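Side-chain contact in G protein coupled receptor (Arabidopsis thaliana, PDB 3T33), which is a zinc-binding member of the LanC-like family that may play a role in abscisic acid signalling: residues Lys93-Gln96 with Val97-Glu101. Sequence-based numbering, arbitrary orientation.
Sequences KSYQ and VTRNE
Tyr95 packs against Arg99 and Asn100, where the chain leaves helix 84-98. With CG anti to the backbone N (chi1 160°), the buried ring runs alongside Arg99-Glu101. The carbonyl oxygen of Asn100 meets its edge near the ring plane, 3.5 Å from Tyr95 CD1. Arg99 folds back over the last turn because its chain bends at chi2 and chi3. Tyr95 CE2 lies over one face of the guanidinium, yet the two planes stand 55° apart, and Arg99 NH2 comes to 3.5 Å from Tyr95 OH. Arg99 NH1 also donates a weak hydrogen bond to Gln96 O, 3.2 Å long. The Glu101 carboxylate approaches the ring obliquely, OE1 being 4.1 Å from Tyr95 CE1.

Val97 rests on the preceding turn, its CG2 3.2 Å from Lys93 O; its N bonds to that oxygen and more weakly to Ser94 O. Two strong donors reach Ser94 O from opposite faces of the carbonyl plane: Thr98 N at 2.8 Å and Thr98 OG1 at 2.7 Å. The same hydroxyl accepts from Asn100 N (2.9 Å), forming an ST turn. Arg99, with positive phi, ends the helix while its N still bonds to Tyr95 O. Asn100 OD1 accepts from Asp102 N, making Asn100 the N-cap of helix 101-118. Ser94 OG bonds to Asp103 of that helix, and Lys93 forms a salt bridge with Asp401. The contact is thus a short helix-to-helix turn in the helical LanC-like fold, away from the zinc site. Side chains add a strong donor to Ser94 O and a weak one to Gln96 O, and the guanidinium's positive charge near the C-terminal end would probably be favourable to the helix dipole.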
loop_
_atom_site.group_PDB
_atom_site.type_symbol
_atom_site.label_atom_id
_atom_site.label_comp_id
_atom_site.label_asym_id
_atom_site.label_seq_id
_atom_site.Cartn_x
_atom_site.Cartn_y
_atom_site.Cartn_z
ATOM N N LYS A 93 9.911 -7.941 4.743
ATOM C CA LYS A 93 8.637 -8.279 5.356
ATOM C C LYS A 93 8.665 -9.740 5.868
ATOM O O LYS A 93 8.129 -10.076 6.939
ATOM C CB LYS A 93 7.563 -8.159 4.287
ATOM C CG LYS A 93 6.235 -8.665 4.730
ATOM C CD LYS A 93 5.310 -7.543 5.217
ATOM C CE LYS A 93 5.247 -7.486 6.641
ATOM N NZ LYS A 93 4.567 -6.218 7.070
ATOM N N SER A 94 9.310 -10.600 5.115
ATOM C CA SER A 94 9.434 -11.988 5.502
ATOM C C SER A 94 10.331 -12.149 6.698
ATOM O O SER A 94 10.094 -12.970 7.583
ATOM C CB SER A 94 10.022 -12.773 4.354
ATOM O OG SER A 94 10.074 -14.128 4.716
ATOM N N TYR A 95 11.402 -11.395 6.717
ATOM C CA TYR A 95 12.194 -11.389 7.903
ATOM C C TYR A 95 11.339 -10.889 9.104
ATOM O O TYR A 95 11.442 -11.428 10.195
ATOM C CB TYR A 95 13.458 -10.511 7.692
ATOM C CG TYR A 95 14.070 -10.084 8.973
ATOM C CD1 TYR A 95 14.718 -11.013 9.811
ATOM C CD2 TYR A 95 13.922 -8.778 9.410
ATOM C CE1 TYR A 95 15.232 -10.613 11.069
ATOM C CE2 TYR A 95 14.418 -8.365 10.612
ATOM C CZ TYR A 95 15.083 -9.280 11.441
ATOM O OH TYR A 95 15.572 -8.831 12.647
ATOM N N GLN A 96 10.546 -9.835 8.919
ATOM C CA GLN A 96 9.813 -9.234 10.037
ATOM C C GLN A 96 8.850 -10.271 10.638
ATOM O O GLN A 96 8.546 -10.222 11.843
ATOM C CB GLN A 96 8.967 -8.059 9.545
ATOM C CG GLN A 96 9.623 -6.683 9.473
ATOM C CD GLN A 96 8.528 -5.556 9.228
ATOM O OE1 GLN A 96 7.662 -5.676 8.320
ATOM N NE2 GLN A 96 8.557 -4.485 10.056
ATOM N N VAL A 97 8.349 -11.166 9.769
ATOM C CA VAL A 97 7.353 -12.154 10.139
ATOM C C VAL A 97 8.034 -13.422 10.707
ATOM O O VAL A 97 7.586 -13.937 11.715
ATOM C CB VAL A 97 6.431 -12.541 8.941
ATOM C CG1 VAL A 97 5.461 -13.641 9.328
ATOM C CG2 VAL A 97 5.614 -11.371 8.499
ATOM N N THR A 98 9.098 -13.899 10.056
ATOM C CA THR A 98 9.650 -15.199 10.348
ATOM C C THR A 98 10.861 -15.044 11.245
ATOM O O THR A 98 11.270 -15.996 11.871
ATOM C CB THR A 98 10.122 -15.965 9.069
ATOM O OG1 THR A 98 11.250 -15.300 8.450
ATOM C CG2 THR A 98 9.018 -16.145 8.037
ATOM N N ARG A 99 11.451 -13.845 11.295
ATOM C CA ARG A 99 12.793 -13.642 11.861
ATOM C C ARG A 99 13.898 -14.517 11.235
ATOM O O ARG A 99 14.908 -14.735 11.854
ATOM C CB ARG A 99 12.823 -13.811 13.396
ATOM C CG ARG A 99 11.747 -13.089 14.263
ATOM C CD ARG A 99 11.286 -11.783 13.733
ATOM N NE ARG A 99 12.194 -10.690 14.041
ATOM C CZ ARG A 99 11.780 -9.433 14.200
ATOM N NH1 ARG A 99 10.480 -9.129 14.093
ATOM N NH2 ARG A 99 12.661 -8.481 14.487
ATOM N N ASN A 100 13.692 -15.046 10.035
ATOM C CA ASN A 100 14.772 -15.704 9.254
ATOM C C ASN A 100 15.865 -14.658 8.839
ATOM O O ASN A 100 15.613 -13.807 7.967
ATOM C CB ASN A 100 14.135 -16.323 8.004
ATOM C CG ASN A 100 15.020 -17.360 7.292
ATOM O OD1 ASN A 100 16.243 -17.412 7.469
ATOM N ND2 ASN A 100 14.372 -18.196 6.461
ATOM N N GLU A 101 17.049 -14.730 9.468
ATOM C CA GLU A 101 18.121 -13.751 9.238
ATOM C C GLU A 101 18.665 -13.912 7.844
ATOM O O GLU A 101 19.260 -12.979 7.318
ATOM C CB GLU A 101 19.272 -13.785 10.277
ATOM C CG GLU A 101 18.868 -13.904 11.812
ATOM C CD GLU A 101 18.538 -12.566 12.576
ATOM O OE1 GLU A 101 19.071 -11.464 12.216
ATOM O OE2 GLU A 101 17.758 -12.648 13.587
#